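Local coordinates for protein type-iv like pilin ttha1222 (Thermus thermophilus, PDB 5G2F) that is a type IV-like pilin linked to natural competence, probably acting in DNA uptake, here represented by its soluble globular part, at residues 3-15 with 62-76. Numbering follows the deposited sequence.
Sequences NLAAGQSYVRNVA and IEASLDGAALKKVVY
Val-11 packs its two methyl groups into the hairpin made by strands 62-66 and 73-76. CG1, anti to the backbone N (chi1 169°), lies 3.5 Å from Tyr-76 CB and also meets Ile-62 CG2. CG2 reaches both Ala-64 CB and Val-74 CG2, each at 3.7 Å. This is the tight, buried part of the contact. Gly-7 belongs to it: its CA sits 4.0 Å from Leu-66 CD2, and a CB on this glycine would fall too close to that methyl. Farther along the helix, Ile-62 CD1 touches Val-14 CG1 and Ala-15. The Ala-15 methyl makes an off-centre CH-pi contact with the Tyr-76 ring, 4.1 Å from its centroid.

The N-terminal end of the helix is more open to solvent. Leu-4 is still well packed, with CD1 3.7 Å from Val-74 CG1, but a water bridges Leu-4 N and Ala-70 N. Asn-3 ND2 donates a nearly straight bond to Gly-68 O (2.8 Å, 170°), arriving above the carbonyl plane. A leucine in place of Asn-3 would probably leave that carbonyl without this amide and the turn less firmly tied to the helix start.

Helix 3-19 thus lies along one face of the antiparallel sheet, as in the pilin fold. Segment 3-15 runs 28° from strand 73-76 and roughly antiparallel to strand 62-66. Leu-83 of strand 82-83 flanks Val-11 and Tyr-76, and Val-47 of strand 47-54 adjoins Leu-66.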
ATOM      1  N   ASN A   3     -16.267  13.464  13.591  1.00 63.33           N
ATOM      2  CA  ASN A   3     -15.418  13.056  12.460  1.00 60.61           C
ATOM      3  C   ASN A   3     -13.940  13.281  12.730  1.00 57.76           C
ATOM      4  O   ASN A   3     -13.125  12.435  12.383  1.00 51.32           O
ATOM      5  CB  ASN A   3     -15.799  13.807  11.186  1.00 62.99           C
ATOM      6  CG  ASN A   3     -17.044  13.245  10.526  1.00 64.37           C
ATOM      7  OD1 ASN A   3     -17.313  12.062  10.588  1.00 63.06           O
ATOM      8  ND2 ASN A   3     -17.819  14.115   9.913  1.00 71.22           N
ATOM      9  N   LEU A   4     -13.603  14.431  13.307  1.00 56.40           N
ATOM     10  CA  LEU A   4     -12.229  14.680  13.671  1.00 56.69           C
ATOM     11  C   LEU A   4     -11.778  13.573  14.601  1.00 54.23           C
ATOM     12  O   LEU A   4     -10.715  12.984  14.398  1.00 53.36           O
ATOM     13  CB  LEU A   4     -12.062  16.046  14.336  1.00 58.95           C
ATOM     14  CG  LEU A   4     -10.641  16.294  14.875  1.00 59.11           C
ATOM     15  CD1 LEU A   4      -9.564  16.196  13.791  1.00 57.47           C
ATOM     16  CD2 LEU A   4     -10.574  17.649  15.584  1.00 60.56           C
ATOM     17  N   ALA A   5     -12.587  13.247  15.605  1.00 53.44           N
ATOM     18  CA  ALA A   5     -12.229  12.134  16.494  1.00 52.87           C
ATOM     19  C   ALA A   5     -12.085  10.807  15.749  1.00 50.15           C
ATOM     20  O   ALA A   5     -11.148  10.045  16.031  1.00 46.48           O
ATOM     21  CB  ALA A   5     -13.203  12.003  17.649  1.00 56.14           C
ATOM     22  N   ALA A   6     -12.962  10.537  14.787  1.00 48.52           N
ATOM     23  CA  ALA A   6     -12.885   9.267  14.064  1.00 47.65           C
ATOM     24  C   ALA A   6     -11.618   9.213  13.226  1.00 44.90           C
ATOM     25  O   ALA A   6     -10.961   8.176  13.143  1.00 40.73           O
ATOM     26  CB  ALA A   6     -14.128   9.047  13.200  1.00 49.82           C
ATOM     27  N   GLY A   7     -11.260  10.337  12.611  1.00 44.26           N
ATOM     28  CA  GLY A   7     -10.046  10.390  11.773  1.00 42.38           C
ATOM     29  C   GLY A   7      -8.804  10.260  12.616  1.00 40.35           C
ATOM     30  O   GLY A   7      -7.884   9.528  12.269  1.00 37.45           O
ATOM     31  N   GLN A   8      -8.790  10.966  13.747  1.00 39.71           N
ATOM     32  CA  GLN A   8      -7.702  10.838  14.700  1.00 39.15           C
ATOM     33  C   GLN A   8      -7.494   9.420  15.195  1.00 39.18           C
ATOM     34  O   GLN A   8      -6.369   8.902  15.183  1.00 37.15           O
ATOM     35  CB  GLN A   8      -7.919  11.773  15.887  1.00 41.83           C
ATOM     36  CG  GLN A   8      -7.685  13.242  15.574  1.00 42.89           C
ATOM     37  CD  GLN A   8      -8.105  14.171  16.712  1.00 47.87           C
ATOM     38  OE1 GLN A   8      -9.067  13.892  17.439  1.00 50.16           O
ATOM     39  NE2 GLN A   8      -7.406  15.300  16.856  1.00 48.12           N
ATOM     40  N   SER A   9      -8.576   8.776  15.597  1.00 39.30           N
ATOM     41  CA  SER A   9      -8.534   7.386  16.019  1.00 39.35           C
ATOM     42  C   SER A   9      -7.990   6.465  14.913  1.00 38.00           C
ATOM     43  O   SER A   9      -7.176   5.564  15.171  1.00 38.51           O
ATOM     44  CB  SER A   9      -9.953   6.985  16.493  1.00 42.85           C
ATOM     45  OG  SER A   9     -10.009   5.626  16.891  1.00 47.59           O
ATOM     46  N   TYR A  10      -8.394   6.689  13.667  1.00 37.60           N
ATOM     47  CA  TYR A  10      -7.879   5.885  12.549  1.00 35.63           C
ATOM     48  C   TYR A  10      -6.384   6.043  12.364  1.00 34.38           C
ATOM     49  O   TYR A  10      -5.649   5.067  12.246  1.00 32.18           O
ATOM     50  CB  TYR A  10      -8.600   6.253  11.251  1.00 37.82           C
ATOM     51  CG  TYR A  10      -8.172   5.444  10.087  1.00 35.69           C
ATOM     52  CD1 TYR A  10      -8.503   4.087  10.010  1.00 37.06           C
ATOM     53  CD2 TYR A  10      -7.408   5.990   9.076  1.00 34.40           C
ATOM     54  CE1 TYR A  10      -8.092   3.315   8.947  1.00 36.22           C
ATOM     55  CE2 TYR A  10      -6.993   5.223   8.002  1.00 35.66           C
ATOM     56  CZ  TYR A  10      -7.363   3.887   7.923  1.00 37.11           C
ATOM     57  OH  TYR A  10      -6.916   3.101   6.862  1.00 36.70           O
ATOM     58  N   VAL A  11      -5.914   7.299  12.409  1.00 35.05           N
ATOM     59  CA  VAL A  11      -4.486   7.580  12.266  1.00 32.80           C
ATOM     60  C   VAL A  11      -3.693   6.885  13.363  1.00 31.72           C
ATOM     61  O   VAL A  11      -2.655   6.321  13.078  1.00 30.17           O
ATOM     62  CB  VAL A  11      -4.224   9.110  12.226  1.00 32.25           C
ATOM     63  CG1 VAL A  11      -2.746   9.409  12.345  1.00 33.78           C
ATOM     64  CG2 VAL A  11      -4.780   9.670  10.916  1.00 33.18           C
ATOM     65  N   ARG A  12      -4.187   6.924  14.604  1.00 33.40           N
ATOM     66  CA  ARG A  12      -3.497   6.261  15.693  1.00 33.52           C
ATOM     67  C   ARG A  12      -3.441   4.762  15.468  1.00 34.68           C
ATOM     68  O   ARG A  12      -2.425   4.128  15.761  1.00 31.28           O
ATOM     69  CB  ARG A  12      -4.125   6.570  17.053  1.00 37.78           C
ATOM     70  CG  ARG A  12      -3.867   8.010  17.485  1.00 39.39           C
ATOM     71  CD  ARG A  12      -4.198   8.228  18.960  1.00 43.46           C
ATOM     72  NE  ARG A  12      -3.890   9.600  19.413  1.00 48.24           N
ATOM     73  CZ  ARG A  12      -2.658  10.063  19.650  1.00 48.88           C
ATOM     74  NH1 ARG A  12      -1.582   9.280  19.512  1.00 45.75           N
ATOM     75  NH2 ARG A  12      -2.503  11.317  20.073  1.00 50.98           N
ATOM     76  N   ASN A  13      -4.523   4.198  14.927  1.00 33.27           N
ATOM     77  CA  ASN A  13      -4.515   2.760  14.577  1.00 33.89           C
ATOM     78  C   ASN A  13      -3.545   2.401  13.447  1.00 32.04           C
ATOM     79  O   ASN A  13      -2.900   1.340  13.517  1.00 29.73           O
ATOM     80  CB  ASN A  13      -5.948   2.251  14.303  1.00 38.18           C
ATOM     81  CG  ASN A  13      -6.699   1.957  15.584  1.00 44.07           C
ATOM     82  OD1 ASN A  13      -6.112   1.516  16.573  1.00 55.74           O
ATOM     83  ND2 ASN A  13      -8.015   2.165  15.569  1.00 53.74           N
ATOM     84  N   VAL A  14      -3.371   3.305  12.466  1.00 30.97           N
ATOM     85  CA  VAL A  14      -2.355   3.136  11.428  1.00 29.80           C
ATOM     86  C   VAL A  14      -0.963   3.090  12.065  1.00 28.57           C
ATOM     87  O   VAL A  14      -0.168   2.194  11.807  1.00 28.97           O
ATOM     88  CB  VAL A  14      -2.431   4.244  10.357  1.00 29.51           C
ATOM     89  CG1 VAL A  14      -1.287   4.162   9.366  1.00 29.43           C
ATOM     90  CG2 VAL A  14      -3.755   4.154   9.616  1.00 32.50           C
ATOM     91  N   ALA A  15      -0.687   4.068  12.930  1.00 27.79           N
ATOM     92  CA  ALA A  15       0.596   4.108  13.651  1.00 27.91           C
ATOM     93  C   ALA A  15       0.857   2.830  14.460  1.00 29.09           C
ATOM     94  O   ALA A  15       1.942   2.262  14.363  1.00 28.36           O
ATOM     95  CB  ALA A  15       0.641   5.301  14.583  1.00 28.65           C
ATOM     96  N   ILE A  62       2.369  10.223   9.181  1.00 26.19           N
ATOM     97  CA  ILE A  62       1.092   9.912   8.544  1.00 29.02           C
ATOM     98  C   ILE A  62       0.332  11.206   8.339  1.00 29.88           C
ATOM     99  O   ILE A  62       0.166  11.982   9.291  1.00 29.52           O
ATOM    100  CB  ILE A  62       0.226   8.985   9.443  1.00 28.83           C
ATOM    101  CG1 ILE A  62       0.988   7.694   9.765  1.00 28.35           C
ATOM    102  CG2 ILE A  62      -1.104   8.700   8.789  1.00 31.27           C
ATOM    103  CD1 ILE A  62       0.446   6.951  10.972  1.00 29.32           C
ATOM    104  N   GLU A  63      -0.171  11.416   7.135  1.00 30.03           N
ATOM    105  CA  GLU A  63      -1.006  12.576   6.818  1.00 33.05           C
ATOM    106  C   GLU A  63      -2.331  12.109   6.326  1.00 35.70           C
ATOM    107  O   GLU A  63      -2.383  11.293   5.389  1.00 35.77           O
ATOM    108  CB  GLU A  63      -0.388  13.385   5.693  1.00 35.51           C
ATOM    109  CG  GLU A  63       0.887  14.110   6.043  1.00 36.34           C
ATOM    110  CD  GLU A  63       1.515  14.684   4.793  1.00 40.51           C
ATOM    111  OE1 GLU A  63       1.128  15.816   4.391  1.00 42.52           O
ATOM    112  OE2 GLU A  63       2.351  13.977   4.170  1.00 41.68           O
ATOM    113  N   ALA A  64      -3.382  12.540   6.983  1.00 35.02           N
ATOM    114  CA  ALA A  64      -4.716  12.162   6.560  1.00 38.02           C
ATOM    115  C   ALA A  64      -5.566  13.407   6.335  1.00 38.68           C
ATOM    116  O   ALA A  64      -5.511  14.339   7.131  1.00 40.34           O
ATOM    117  CB  ALA A  64      -5.344  11.256   7.593  1.00 37.68           C
ATOM    118  N   SER A  65      -6.324  13.413   5.238  1.00 41.01           N
ATOM    119  CA  SER A  65      -7.264  14.469   4.950  1.00 42.44           C
ATOM    120  C   SER A  65      -8.612  14.006   5.341  1.00 44.43           C
ATOM    121  O   SER A  65      -8.974  12.850   5.041  1.00 42.44           O
ATOM    122  CB  SER A  65      -7.284  14.818   3.473  1.00 45.04           C
ATOM    123  OG  SER A  65      -5.992  15.151   3.048  1.00 43.95           O
ATOM    124  N   LEU A  66      -9.356  14.900   5.999  1.00 45.73           N
ATOM    125  CA  LEU A  66     -10.675  14.593   6.484  1.00 49.99           C
ATOM    126  C   LEU A  66     -11.694  15.498   5.811  1.00 55.43           C
ATOM    127  O   LEU A  66     -11.465  16.696   5.597  1.00 57.58           O
ATOM    128  CB  LEU A  66     -10.767  14.815   7.993  1.00 49.41           C
ATOM    129  CG  LEU A  66      -9.669  14.207   8.858  1.00 48.68           C
ATOM    130  CD1 LEU A  66      -9.924  14.495  10.328  1.00 49.43           C
ATOM    131  CD2 LEU A  66      -9.580  12.706   8.600  1.00 46.68           C
ATOM    132  N   ASP A  67     -12.838  14.953   5.469  1.00 61.46           N
ATOM    133  CA  ASP A  67     -13.913  15.894   5.124  1.00 65.34           C
ATOM    134  C   ASP A  67     -15.055  15.891   6.136  1.00 65.72           C
ATOM    135  O   ASP A  67     -15.342  14.888   6.785  1.00 62.29           O
ATOM    136  CB  ASP A  67     -14.424  15.752   3.687  1.00 72.12           C
ATOM    137  CG  ASP A  67     -15.146  14.486   3.457  1.00 76.70           C
ATOM    138  OD1 ASP A  67     -15.038  13.582   4.307  1.00 77.28           O
ATOM    139  OD2 ASP A  67     -15.850  14.413   2.426  1.00 84.76           O
ATOM    140  N   GLY A  68     -15.701  17.043   6.252  1.00 67.37           N
ATOM    141  CA  GLY A  68     -16.813  17.213   7.169  1.00 71.78           C
ATOM    142  C   GLY A  68     -16.371  17.126   8.620  1.00 70.11           C
ATOM    143  O   GLY A  68     -17.154  16.776   9.513  1.00 73.25           O
ATOM    144  N   ALA A  69     -15.123  17.496   8.862  1.00 68.35           N
ATOM    145  CA  ALA A  69     -14.540  17.402  10.189  1.00 69.24           C
ATOM    146  C   ALA A  69     -14.133  18.778  10.710  1.00 70.64           C
ATOM    147  O   ALA A  69     -13.942  19.718   9.935  1.00 71.88           O
ATOM    148  CB  ALA A  69     -13.327  16.479  10.161  1.00 64.70           C
ATOM    149  N   ALA A  70     -13.984  18.881  12.025  1.00 72.11           N
ATOM    150  CA  ALA A  70     -13.574  20.147  12.652  1.00 75.23           C
ATOM    151  C   ALA A  70     -12.171  20.610  12.218  1.00 73.81           C
ATOM    152  O   ALA A  70     -11.831  21.786  12.352  1.00 75.26           O
ATOM    153  CB  ALA A  70     -13.645  20.027  14.167  1.00 76.64           C
ATOM    154  N   LEU A  71     -11.341  19.678  11.751  1.00 70.05           N
ATOM    155  CA  LEU A  71     -10.100  20.019  11.036  1.00 69.46           C
ATOM    156  C   LEU A  71     -10.085  19.309   9.675  1.00 65.21           C
ATOM    157  O   LEU A  71     -10.776  18.321   9.476  1.00 62.27           O
ATOM    158  CB  LEU A  71      -8.824  19.647  11.828  1.00 70.68           C
ATOM    159  CG  LEU A  71      -8.066  20.556  12.780  1.00 75.46           C
ATOM    160  CD1 LEU A  71      -8.961  21.009  13.912  1.00 79.72           C
ATOM    161  CD2 LEU A  71      -6.846  19.816  13.315  1.00 72.36           C
ATOM    162  N   LYS A  72      -9.255  19.799   8.765  1.00 62.54           N
ATOM    163  CA  LYS A  72      -9.187  19.294   7.405  1.00 65.99           C
ATOM    164  C   LYS A  72      -8.085  18.232   7.277  1.00 58.27           C
ATOM    165  O   LYS A  72      -8.221  17.274   6.538  1.00 56.08           O
ATOM    166  CB  LYS A  72      -8.894  20.450   6.435  1.00 74.89           C
ATOM    167  CG  LYS A  72      -8.684  20.034   4.977  1.00 85.06           C
ATOM    168  CD  LYS A  72      -9.877  19.231   4.459  1.00 95.90           C
ATOM    169  CE  LYS A  72      -9.742  18.801   3.005  1.00101.50           C
ATOM    170  NZ  LYS A  72     -11.019  18.177   2.558  1.00107.89           N
ATOM    171  N   LYS A  73      -6.997  18.432   7.989  1.00 53.99           N
ATOM    172  CA  LYS A  73      -5.850  17.541   7.904  1.00 54.70           C
ATOM    173  C   LYS A  73      -5.377  17.147   9.312  1.00 48.55           C
ATOM    174  O   LYS A  73      -5.348  17.973  10.230  1.00 46.84           O
ATOM    175  CB  LYS A  73      -4.730  18.251   7.152  1.00 58.89           C
ATOM    176  CG  LYS A  73      -3.725  17.295   6.550  1.00 62.63           C
ATOM    177  CD  LYS A  73      -2.582  18.026   5.860  1.00 65.18           C
ATOM    178  CE  LYS A  73      -1.524  17.046   5.382  1.00 63.52           C
ATOM    179  NZ  LYS A  73      -0.454  17.699   4.585  1.00 64.76           N
ATOM    180  N   VAL A  74      -5.040  15.884   9.500  1.00 43.30           N
ATOM    181  CA  VAL A  74      -4.360  15.486  10.708  1.00 41.87           C
ATOM    182  C   VAL A  74      -3.019  14.860  10.365  1.00 39.02           C
ATOM    183  O   VAL A  74      -2.879  14.166   9.347  1.00 38.57           O
ATOM    184  CB  VAL A  74      -5.151  14.564  11.619  1.00 44.73           C
ATOM    185  CG1 VAL A  74      -6.351  15.327  12.164  1.00 48.51           C
ATOM    186  CG2 VAL A  74      -5.579  13.317  10.899  1.00 45.63           C
ATOM    187  N   VAL A  75      -2.033  15.115  11.230  1.00 35.59           N
ATOM    188  CA  VAL A  75      -0.680  14.648  11.005  1.00 34.06           C
ATOM    189  C   VAL A  75      -0.140  13.973  12.275  1.00 32.27           C
ATOM    190  O   VAL A  75      -0.186  14.558  13.357  1.00 31.29           O
ATOM    191  CB  VAL A  75       0.215  15.838  10.626  1.00 35.75           C
ATOM    192  CG1 VAL A  75       1.646  15.402  10.374  1.00 35.01           C
ATOM    193  CG2 VAL A  75      -0.335  16.551   9.423  1.00 37.82           C
ATOM    194  N   TYR A  76       0.332  12.729  12.140  1.00 29.09           N
ATOM    195  CA  TYR A  76       1.005  11.989  13.204  1.00 27.49           C
ATOM    196  C   TYR A  76       2.462  11.857  12.858  1.00 25.85           C
ATOM    197  O   TYR A  76       2.794  11.455  11.744  1.00 26.18           O
ATOM    198  CB  TYR A  76       0.408  10.594  13.406  1.00 28.37           C
ATOM    199  CG  TYR A  76       1.085   9.820  14.483  1.00 28.04           C
ATOM    200  CD1 TYR A  76       0.807  10.032  15.823  1.00 31.05           C
ATOM    201  CD2 TYR A  76       2.087   8.940  14.179  1.00 27.40           C
ATOM    202  CE1 TYR A  76       1.501   9.366  16.820  1.00 31.15           C
ATOM    203  CE2 TYR A  76       2.726   8.211  15.153  1.00 28.64           C
ATOM    204  CZ  TYR A  76       2.435   8.420  16.475  1.00 29.89           C
ATOM    205  OH  TYR A  76       3.147   7.745  17.424  1.00 30.62           O
TER
HETATM  206  O   HOH W   1     -15.216  17.086  13.585  1.00 60.61           O